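Local coordinates for protein 4-amino-4-deoxy-L-arabinose transferase or related glycosyltransferases of PMT family (Cupriavidus metallidurans, PDB 5EZM) that probably transfers 4-amino-4-deoxy-L-arabinose to lipid A, acting as a zinc-containing membrane glycosyltransferase of the GT-C fold, at residues T478-L489 against H499-L510; P463-I473 against V559-V567. All blocks are in the same frame, centred on the assembly; numbering follows the deposited sequence.

Contact 1 of 2, residues T478-L489 against H499-L510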
loop_
_atom_site.group_PDB
_atom_site.type_symbol
_atom_site.label_atom_id
_atom_site.label_comp_id
_atom_site.label_asym_id
_atom_site.label_seq_id
_atom_site.Cartn_x
_atom_site.Cartn_y
_atom_site.Cartn_z
ATOM N N THR A 478 -26.676 -8.219 16.256
ATOM C CA THR A 478 -27.284 -6.908 16.107
ATOM C C THR A 478 -26.273 -5.812 16.429
ATOM O O THR A 478 -25.266 -6.061 17.101
ATOM C CB THR A 478 -28.499 -6.776 17.033
ATOM O OG1 THR A 478 -28.057 -6.715 18.394
ATOM C CG2 THR A 478 -29.426 -7.967 16.863
ATOM N N PRO A 479 -26.500 -4.579 15.955
ATOM C CA PRO A 479 -25.535 -3.507 16.248
ATOM C C PRO A 479 -25.455 -3.140 17.720
ATOM O O PRO A 479 -24.388 -2.712 18.178
ATOM C CB PRO A 479 -26.037 -2.332 15.395
ATOM C CG PRO A 479 -27.456 -2.650 15.098
ATOM C CD PRO A 479 -27.531 -4.138 15.000
ATOM N N GLU A 480 -26.541 -3.290 18.481
ATOM C CA GLU A 480 -26.481 -3.021 19.911
ATOM C C GLU A 480 -25.852 -4.160 20.703
ATOM O O GLU A 480 -25.594 -3.993 21.899
ATOM C CB GLU A 480 -27.882 -2.725 20.460
ATOM C CG GLU A 480 -28.897 -3.840 20.254
ATOM C CD GLU A 480 -29.607 -3.750 18.913
ATOM O OE1 GLU A 480 -29.216 -2.899 18.083
ATOM O OE2 GLU A 480 -30.562 -4.527 18.694
ATOM N N MET A 481 -25.602 -5.304 20.073
ATOM C CA MET A 481 -24.954 -6.422 20.743
ATOM C C MET A 481 -23.441 -6.228 20.755
ATOM O O MET A 481 -22.864 -5.791 19.757
ATOM C CB MET A 481 -25.281 -7.734 20.043
ATOM C CG MET A 481 -26.436 -8.496 20.631
ATOM S SD MET A 481 -26.621 -10.076 19.793
ATOM C CE MET A 481 -24.990 -10.762 20.054
ATOM N N PRO A 482 -22.776 -6.548 21.861
ATOM C CA PRO A 482 -21.312 -6.549 21.856
ATOM C C PRO A 482 -20.770 -7.717 21.052
ATOM O O PRO A 482 -21.366 -8.796 20.990
ATOM C CB PRO A 482 -20.946 -6.686 23.340
ATOM C CG PRO A 482 -22.190 -6.385 24.090
ATOM C CD PRO A 482 -23.322 -6.785 23.206
ATOM N N LEU A 483 -19.622 -7.489 20.423
ATOM C CA LEU A 483 -18.853 -8.543 19.770
ATOM C C LEU A 483 -17.454 -8.485 20.382
ATOM O O LEU A 483 -16.579 -7.757 19.903
ATOM C CB LEU A 483 -18.833 -8.370 18.256
ATOM C CG LEU A 483 -17.988 -9.395 17.493
ATOM C CD1 LEU A 483 -18.523 -10.808 17.692
ATOM C CD2 LEU A 483 -17.907 -9.040 16.013
ATOM N N TYR A 484 -17.257 -9.243 21.456
ATOM C CA TYR A 484 -15.998 -9.198 22.185
ATOM C C TYR A 484 -14.870 -9.807 21.365
ATOM O O TYR A 484 -15.030 -10.856 20.737
ATOM C CB TYR A 484 -16.121 -9.941 23.512
ATOM C CG TYR A 484 -17.141 -9.361 24.460
ATOM C CD1 TYR A 484 -16.878 -8.197 25.166
ATOM C CD2 TYR A 484 -18.362 -9.989 24.663
ATOM C CE1 TYR A 484 -17.804 -7.668 26.037
ATOM C CE2 TYR A 484 -19.292 -9.469 25.534
ATOM C CZ TYR A 484 -19.011 -8.309 26.220
ATOM O OH TYR A 484 -19.940 -7.786 27.091
ATOM N N GLY A 485 -13.723 -9.138 21.372
ATOM C CA GLY A 485 -12.515 -9.706 20.814
ATOM C C GLY A 485 -11.636 -10.238 21.923
ATOM O O GLY A 485 -10.890 -9.479 22.549
ATOM N N VAL A 486 -11.727 -11.538 22.188
ATOM C CA VAL A 486 -11.046 -12.139 23.328
ATOM C C VAL A 486 -9.576 -12.344 22.995
ATOM O O VAL A 486 -9.193 -13.383 22.444
ATOM C CB VAL A 486 -11.716 -13.464 23.730
ATOM C CG1 VAL A 486 -11.166 -13.952 25.062
ATOM C CG2 VAL A 486 -13.227 -13.287 23.796
ATOM N N GLN A 487 -8.750 -11.352 23.331
ATOM C CA GLN A 487 -7.317 -11.374 23.031
ATOM C C GLN A 487 -7.062 -11.670 21.555
ATOM O O GLN A 487 -6.173 -12.445 21.194
ATOM C CB GLN A 487 -6.585 -12.371 23.929
ATOM C CG GLN A 487 -6.519 -11.935 25.382
ATOM C CD GLN A 487 -5.682 -12.865 26.235
ATOM O OE1 GLN A 487 -5.557 -14.056 25.942
ATOM N NE2 GLN A 487 -5.097 -12.323 27.298
ATOM N N MET A 488 -7.858 -11.046 20.693
ATOM C CA MET A 488 -7.735 -11.233 19.251
ATOM C C MET A 488 -8.214 -9.967 18.563
ATOM O O MET A 488 -9.383 -9.592 18.699
ATOM C CB MET A 488 -8.536 -12.446 18.769
ATOM C CG MET A 488 -8.801 -12.448 17.270
ATOM S SD MET A 488 -9.351 -14.042 16.625
ATOM C CE MET A 488 -7.796 -14.919 16.483
ATOM N N LEU A 489 -7.315 -9.311 17.837
ATOM C CA LEU A 489 -7.654 -8.122 17.062
ATOM C C LEU A 489 -7.918 -8.585 15.636
ATOM O O LEU A 489 -7.024 -8.593 14.789
ATOM C CB LEU A 489 -6.544 -7.079 17.128
ATOM C CG LEU A 489 -6.800 -5.779 16.358
ATOM C CD1 LEU A 489 -8.177 -5.219 16.689
ATOM C CD2 LEU A 489 -5.711 -4.751 16.653
ATOM N N HIS A 499 -19.590 -3.937 12.134
ATOM C CA HIS A 499 -19.784 -4.009 13.577
ATOM C C HIS A 499 -18.439 -4.027 14.299
ATOM O O HIS A 499 -17.619 -4.921 14.058
ATOM C CB HIS A 499 -20.602 -5.250 13.928
ATOM C CG HIS A 499 -21.110 -5.268 15.335
ATOM N ND1 HIS A 499 -20.280 -5.424 16.423
ATOM C CD2 HIS A 499 -22.366 -5.165 15.832
ATOM C CE1 HIS A 499 -21.001 -5.408 17.530
ATOM N NE2 HIS A 499 -22.271 -5.254 17.199
ATOM N N PRO A 500 -18.179 -3.074 15.189
ATOM C CA PRO A 500 -16.869 -3.000 15.840
ATOM C C PRO A 500 -16.698 -4.065 16.910
ATOM O O PRO A 500 -17.660 -4.570 17.493
ATOM C CB PRO A 500 -16.856 -1.600 16.470
ATOM C CG PRO A 500 -18.036 -0.883 15.882
ATOM C CD PRO A 500 -19.036 -1.941 15.561
ATOM N N LEU A 501 -15.435 -4.391 17.170
ATOM C CA LEU A 501 -15.087 -5.299 18.253
ATOM C C LEU A 501 -14.999 -4.545 19.571
ATOM O O LEU A 501 -14.531 -3.404 19.620
ATOM C CB LEU A 501 -13.745 -5.980 17.975
ATOM C CG LEU A 501 -13.642 -7.032 16.874
ATOM C CD1 LEU A 501 -12.206 -7.498 16.756
ATOM C CD2 LEU A 501 -14.561 -8.201 17.177
ATOM N N MET A 502 -15.444 -5.188 20.645
ATOM C CA MET A 502 -15.171 -4.710 21.996
ATOM C C MET A 502 -13.969 -5.482 22.519
ATOM O O MET A 502 -14.084 -6.664 22.866
ATOM C CB MET A 502 -16.375 -4.874 22.916
ATOM C CG MET A 502 -16.077 -4.451 24.342
ATOM S SD MET A 502 -17.562 -4.181 25.316
ATOM C CE MET A 502 -18.336 -2.882 24.352
ATOM N N MET A 503 -12.818 -4.816 22.568
ATOM C CA MET A 503 -11.565 -5.495 22.865
ATOM C C MET A 503 -11.560 -6.037 24.290
ATOM O O MET A 503 -11.949 -5.343 25.237
ATOM C CB MET A 503 -10.388 -4.547 22.650
ATOM C CG MET A 503 -10.163 -4.186 21.193
ATOM S SD MET A 503 -10.014 -5.651 20.147
ATOM C CE MET A 503 -8.539 -6.416 20.813
ATOM N N VAL A 504 -11.115 -7.283 24.432
ATOM C CA VAL A 504 -11.029 -7.973 25.715
ATOM C C VAL A 504 -9.583 -8.392 25.922
ATOM O O VAL A 504 -9.011 -9.098 25.083
ATOM C CB VAL A 504 -11.964 -9.190 25.772
ATOM C CG1 VAL A 504 -11.718 -9.982 27.042
ATOM C CG2 VAL A 504 -13.416 -8.751 25.675
ATOM N N GLY A 505 -8.995 -7.965 27.037
ATOM C CA GLY A 505 -7.618 -8.307 27.332
ATOM C C GLY A 505 -6.620 -7.547 26.485
ATOM O O GLY A 505 -6.810 -6.357 26.218
ATOM N N GLN A 506 -5.555 -8.223 26.051
ATOM C CA GLN A 506 -4.504 -7.576 25.274
ATOM C C GLN A 506 -5.061 -7.025 23.967
ATOM O O GLN A 506 -5.463 -7.788 23.082
ATOM C CB GLN A 506 -3.361 -8.554 25.002
ATOM C CG GLN A 506 -2.711 -9.140 26.253
ATOM C CD GLN A 506 -1.722 -8.196 26.914
ATOM O OE1 GLN A 506 -1.864 -6.976 26.852
ATOM N NE2 GLN A 506 -0.702 -8.764 27.549
ATOM N N ALA A 507 -5.083 -5.702 23.844
ATOM C CA ALA A 507 -5.666 -5.031 22.692
ATOM C C ALA A 507 -4.673 -4.821 21.558
ATOM O O ALA A 507 -5.041 -4.225 20.537
ATOM C CB ALA A 507 -6.258 -3.682 23.115
ATOM N N ASP A 508 -3.436 -5.287 21.712
ATOM C CA ASP A 508 -2.405 -5.181 20.675
ATOM C C ASP A 508 -2.218 -3.694 20.372
ATOM O O ASP A 508 -2.058 -2.902 21.314
ATOM C CB ASP A 508 -2.803 -6.064 19.496
ATOM C CG ASP A 508 -1.713 -6.173 18.452
ATOM O OD1 ASP A 508 -0.734 -6.913 18.689
ATOM O OD2 ASP A 508 -1.839 -5.520 17.394
ATOM N N GLU A 509 -2.255 -3.269 19.107
ATOM C CA GLU A 509 -2.074 -1.866 18.755
ATOM C C GLU A 509 -3.206 -0.975 19.252
ATOM O O GLU A 509 -3.102 0.252 19.134
ATOM C CB GLU A 509 -1.944 -1.727 17.241
ATOM C CG GLU A 509 -3.257 -1.897 16.506
ATOM C CD GLU A 509 -3.080 -2.483 15.122
ATOM O OE1 GLU A 509 -2.356 -3.494 14.996
ATOM O OE2 GLU A 509 -3.658 -1.932 14.161
ATOM N N LEU A 510 -4.281 -1.549 19.789
ATOM C CA LEU A 510 -5.350 -0.774 20.401
ATOM C C LEU A 510 -5.148 -0.577 21.897
ATOM O O LEU A 510 -5.966 0.100 22.534
ATOM C CB LEU A 510 -6.704 -1.441 20.138
ATOM C CG LEU A 510 -7.219 -1.315 18.703
ATOM C CD1 LEU A 510 -8.495 -2.115 18.506
ATOM C CD2 LEU A 510 -7.444 0.146 18.348
#
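Tyr484 and Met502 sit side by side on adjacent parallel strands, 483-486 and 502-504, their side chains pointing the same way. Followed outward, Tyr484 first brings CB to 3.7 Å from Val504 CG2. CD1 then lies 3.5 Å from that same methyl and also meets Met502 CG, and CE1 ends 3.6 Å from Met502 SD. The sulfur approaches the ring obliquely, a Met-aromatic contact that suits a flexible, polarisable thioether. Pro482 CB lies over one face of the ring, toward its rim, and Phe528 of helix 525-534 adds an edge-to-face stack.

Between the strands, Leu483 O accepts from Met502 N, Gly485 N gives to Met502 O, and Gly485 O accepts from Val504 N; Gln487 N prolongs the series to Val504 O. On the other face Leu483 CD2 packs 3.6 Å from Leu501 CD2. Glycine fits position 485 because a CB there would run into Met488 O.

Before the strands, His499 turns its ring edge to the 478-481 beta turn: with CG trans to the backbone N (chi1 -167°), NE2 comes 2.7 Å from Met481 O in a weak, bent bond. ND1 gives to Pro500 O at 3.0 Å, the more regular of the two bonds. At the far end Leu489 CD1 lies 3.6 Å from Leu510 CD1, while CD2 packs on Glu509 CG. Glu509 forms a salt bridge with Arg61 and lies near the zinc ligands Glu87 and His270. Through helix 493-497, the two strands form a parallel beta-alpha-beta unit at one margin of the C-terminal domain's mixed sheet.

Contact 2 of 2, residues P463-I473 against V559-V567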
loop_
_atom_site.group_PDB
_atom_site.type_symbol
_atom_site.label_atom_id
_atom_site.label_comp_id
_atom_site.label_asym_id
_atom_site.label_seq_id
_atom_site.Cartn_x
_atom_site.Cartn_y
_atom_site.Cartn_z
ATOM N N PRO A 463 -10.346 -17.252 2.766
ATOM C CA PRO A 463 -10.618 -17.980 4.015
ATOM C C PRO A 463 -10.074 -17.287 5.245
ATOM O O PRO A 463 -10.552 -17.557 6.352
ATOM C CB PRO A 463 -9.938 -19.336 3.790
ATOM C CG PRO A 463 -8.889 -19.065 2.777
ATOM C CD PRO A 463 -9.491 -18.044 1.863
ATOM N N ALA A 464 -9.087 -16.404 5.096
ATOM C CA ALA A 464 -8.558 -15.694 6.252
ATOM C C ALA A 464 -9.394 -14.469 6.592
ATOM O O ALA A 464 -9.466 -14.075 7.762
ATOM C CB ALA A 464 -7.105 -15.286 6.004
ATOM N N SER A 465 -10.035 -13.865 5.589
ATOM C CA SER A 465 -10.795 -12.645 5.818
ATOM C C SER A 465 -12.015 -12.877 6.695
ATOM O O SER A 465 -12.496 -11.931 7.325
ATOM C CB SER A 465 -11.234 -12.045 4.483
ATOM O OG SER A 465 -12.200 -12.872 3.862
ATOM N N GLY A 466 -12.524 -14.104 6.750
ATOM C CA GLY A 466 -13.727 -14.366 7.506
ATOM C C GLY A 466 -14.997 -13.879 6.856
ATOM O O GLY A 466 -16.064 -13.977 7.468
ATOM N N ALA A 467 -14.921 -13.357 5.633
ATOM C CA ALA A 467 -16.121 -12.899 4.946
ATOM C C ALA A 467 -17.100 -14.034 4.673
ATOM O O ALA A 467 -18.301 -13.781 4.543
ATOM C CB ALA A 467 -15.743 -12.204 3.636
ATOM N N ASP A 468 -16.616 -15.276 4.587
ATOM C CA ASP A 468 -17.511 -16.404 4.340
ATOM C C ASP A 468 -18.435 -16.647 5.530
ATOM O O ASP A 468 -19.643 -16.843 5.358
ATOM C CB ASP A 468 -16.701 -17.662 4.019
ATOM C CG ASP A 468 -16.093 -17.632 2.625
ATOM O OD1 ASP A 468 -16.658 -16.960 1.734
ATOM O OD2 ASP A 468 -15.053 -18.293 2.417
ATOM N N ILE A 469 -17.888 -16.638 6.750
ATOM C CA ILE A 469 -18.707 -16.869 7.935
ATOM C C ILE A 469 -19.385 -15.600 8.431
ATOM O O ILE A 469 -20.108 -15.646 9.434
ATOM C CB ILE A 469 -17.879 -17.483 9.083
ATOM C CG1 ILE A 469 -17.014 -16.418 9.753
ATOM C CG2 ILE A 469 -17.031 -18.630 8.558
ATOM C CD1 ILE A 469 -16.242 -16.931 10.948
ATOM N N ALA A 470 -19.181 -14.468 7.758
ATOM C CA ALA A 470 -19.866 -13.244 8.171
ATOM C C ALA A 470 -21.384 -13.345 8.035
ATOM O O ALA A 470 -22.088 -12.939 8.976
ATOM C CB ALA A 470 -19.303 -12.043 7.402
ATOM N N PRO A 471 -21.959 -13.865 6.939
ATOM C CA PRO A 471 -23.433 -13.958 6.890
ATOM C C PRO A 471 -24.041 -14.812 7.993
ATOM O O PRO A 471 -25.094 -14.447 8.530
ATOM C CB PRO A 471 -23.698 -14.550 5.498
ATOM C CG PRO A 471 -22.537 -14.136 4.691
ATOM C CD PRO A 471 -21.366 -14.200 5.631
ATOM N N GLN A 472 -23.422 -15.946 8.336
ATOM C CA GLN A 472 -23.928 -16.762 9.439
ATOM C C GLN A 472 -23.984 -15.965 10.738
ATOM O O GLN A 472 -24.968 -16.042 11.483
ATOM C CB GLN A 472 -23.057 -18.006 9.617
ATOM C CG GLN A 472 -23.150 -19.008 8.478
ATOM C CD GLN A 472 -24.453 -19.789 8.493
ATOM O OE1 GLN A 472 -25.142 -19.849 9.513
ATOM N NE2 GLN A 472 -24.797 -20.392 7.357
ATOM N N ILE A 473 -22.937 -15.185 11.020
ATOM C CA ILE A 473 -22.885 -14.406 12.253
ATOM C C ILE A 473 -23.897 -13.270 12.216
ATOM O O ILE A 473 -24.566 -12.984 13.216
ATOM C CB ILE A 473 -21.457 -13.880 12.481
ATOM C CG1 ILE A 473 -20.471 -15.045 12.552
ATOM C CG2 ILE A 473 -21.384 -13.039 13.749
ATOM C CD1 ILE A 473 -19.035 -14.612 12.594
ATOM N N VAL A 559 -21.145 -20.095 17.244
ATOM C CA VAL A 559 -21.937 -19.518 16.163
ATOM C C VAL A 559 -21.331 -19.838 14.806
ATOM O O VAL A 559 -22.030 -20.280 13.891
ATOM C CB VAL A 559 -22.088 -17.994 16.358
ATOM C CG1 VAL A 559 -23.018 -17.419 15.298
ATOM C CG2 VAL A 559 -22.602 -17.681 17.752
ATOM N N ALA A 560 -20.026 -19.627 14.645
ATOM C CA ALA A 560 -19.390 -19.923 13.367
ATOM C C ALA A 560 -17.912 -20.201 13.591
ATOM O O ALA A 560 -17.328 -19.785 14.593
ATOM C CB ALA A 560 -19.580 -18.779 12.365
ATOM N N ARG A 561 -17.315 -20.920 12.642
ATOM C CA ARG A 561 -15.892 -21.225 12.680
ATOM C C ARG A 561 -15.308 -21.116 11.281
ATOM O O ARG A 561 -15.993 -21.348 10.284
ATOM C CB ARG A 561 -15.602 -22.637 13.211
ATOM C CG ARG A 561 -16.331 -23.013 14.479
ATOM C CD ARG A 561 -15.989 -24.433 14.918
ATOM N NE ARG A 561 -16.126 -25.416 13.842
ATOM C CZ ARG A 561 -17.269 -26.005 13.503
ATOM N NH1 ARG A 561 -18.389 -25.708 14.145
ATOM N NH2 ARG A 561 -17.294 -26.889 12.515
ATOM N N ASP A 562 -14.032 -20.753 11.224
ATOM C CA ASP A 562 -13.204 -20.993 10.048
ATOM C C ASP A 562 -11.835 -21.426 10.561
ATOM O O ASP A 562 -11.690 -21.879 11.703
ATOM C CB ASP A 562 -13.179 -19.768 9.118
ATOM C CG ASP A 562 -12.712 -18.510 9.815
ATOM O OD1 ASP A 562 -11.716 -18.575 10.564
ATOM O OD2 ASP A 562 -13.341 -17.450 9.605
ATOM N N TRP A 563 -10.804 -21.283 9.731
ATOM C CA TRP A 563 -9.491 -21.789 10.109
ATOM C C TRP A 563 -8.763 -20.892 11.104
ATOM O O TRP A 563 -7.822 -21.354 11.759
ATOM C CB TRP A 563 -8.628 -21.980 8.866
ATOM C CG TRP A 563 -9.098 -23.080 7.983
ATOM C CD1 TRP A 563 -9.606 -22.959 6.721
ATOM C CD2 TRP A 563 -9.108 -24.477 8.289
ATOM N NE1 TRP A 563 -9.926 -24.199 6.220
ATOM C CE2 TRP A 563 -9.633 -25.147 7.163
ATOM C CE3 TRP A 563 -8.721 -25.229 9.402
ATOM C CZ2 TRP A 563 -9.772 -26.530 7.119
ATOM C CZ3 TRP A 563 -8.868 -26.599 9.359
ATOM C CH2 TRP A 563 -9.393 -27.236 8.227
ATOM N N ARG A 564 -9.171 -19.631 11.240
ATOM C CA ARG A 564 -8.444 -18.681 12.062
ATOM C C ARG A 564 -9.236 -18.142 13.244
ATOM O O ARG A 564 -8.650 -17.460 14.093
ATOM C CB ARG A 564 -7.963 -17.494 11.208
ATOM C CG ARG A 564 -6.982 -17.878 10.107
ATOM C CD ARG A 564 -6.450 -16.656 9.363
ATOM N NE ARG A 564 -5.748 -15.731 10.251
ATOM C CZ ARG A 564 -6.270 -14.602 10.724
ATOM N NH1 ARG A 564 -7.504 -14.250 10.391
ATOM N NH2 ARG A 564 -5.559 -13.825 11.531
ATOM N N ARG A 565 -10.534 -18.424 13.336
ATOM C CA ARG A 565 -11.345 -17.805 14.371
ATOM C C ARG A 565 -12.513 -18.710 14.736
ATOM O O ARG A 565 -13.032 -19.461 13.902
ATOM C CB ARG A 565 -11.856 -16.423 13.924
ATOM C CG ARG A 565 -12.459 -16.413 12.530
ATOM C CD ARG A 565 -13.006 -15.056 12.101
ATOM N NE ARG A 565 -11.973 -14.077 11.777
ATOM C CZ ARG A 565 -11.255 -14.068 10.654
ATOM N NH1 ARG A 565 -11.424 -15.007 9.731
ATOM N NH2 ARG A 565 -10.348 -13.119 10.459
ATOM N N VAL A 566 -12.895 -18.640 16.008
ATOM C CA VAL A 566 -14.111 -19.239 16.540
ATOM C C VAL A 566 -14.988 -18.100 17.040
ATOM O O VAL A 566 -14.506 -17.206 17.751
ATOM C CB VAL A 566 -13.809 -20.233 17.677
ATOM C CG1 VAL A 566 -15.085 -20.922 18.143
ATOM C CG2 VAL A 566 -12.767 -21.249 17.242
ATOM N N VAL A 567 -16.263 -18.124 16.659
ATOM C CA VAL A 567 -17.222 -17.083 17.009
ATOM C C VAL A 567 -18.351 -17.729 17.793
ATOM O O VAL A 567 -19.058 -18.605 17.269
ATOM C CB VAL A 567 -17.763 -16.358 15.767
ATOM C CG1 VAL A 567 -18.721 -15.250 16.183
ATOM C CG2 VAL A 567 -16.614 -15.802 14.937
#
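Ile473 and Val567 meet tip to tip at the apolar centre, Ile473 CD1 lying 3.6 Å from Val567 CG2. Ile473 CG1 rests 3.8 Å from Ala560 CB, which also meets Ile469 CB; the small methyl lets both branched isoleucines close on the strand. Ile469, with CG1 between the backbone N and carbonyl carbon (chi1 77°), carries CD1 across Asp562 OD2 and onto the aliphatic CD of Arg565.

Beyond, the contact turns polar. Arg565 grips Ala464 O end-on with NH1 at 2.9 Å and NH2 at 3.0 Å, the oxygen in the guanidinium plane, and Arg564 NH1 adds a weak bond. Arg565 NH1 also meets Asp562 OD2 on its syn side, tilted from the carboxylate plane, in a salt bridge at 3.1 Å, while NE pairs with Asp490. A leucine for Arg565 would probably rob Ala464 O of its paired N-H donors and Asp562 and Asp490 of the positive charge they share. A CB on Gly466 would strike Arg565 NH1.

Asp562 OD1 accepts from Arg564 N in an Asx turn, and Val559 and Ala560 face Val567 in a classic beta bulge: the bulged hairpin packs against the end of helix 458-465 and the start of helix 470-474.

In the fold
Both contacts reach the same mixed five-stranded sheet, at opposite margins: contact 1 pairs the parallel edge strand 502-504 with 483-486, whereas contact 2 sets the antiparallel hairpin of 557-561 and 566-569 against helical segments. In each, a buried apolar part (Leu483 and Val504; Ile473 and Val567) gives way to exposed polar residues (Gln487 and Asp508; Gln472 and Arg561). Backbone bonds and apolar or sulfur packing dominate contact 1; contact 2 joins aliphatic packing to hydrogen bonds from two arginines to one backbone carbonyl and a salt bridge. Contact 1 is nested inside the loop closed by contact 2, and Met488 CE packs 3.6 Å from Arg564 O. Contact 1 alone approaches the zinc site.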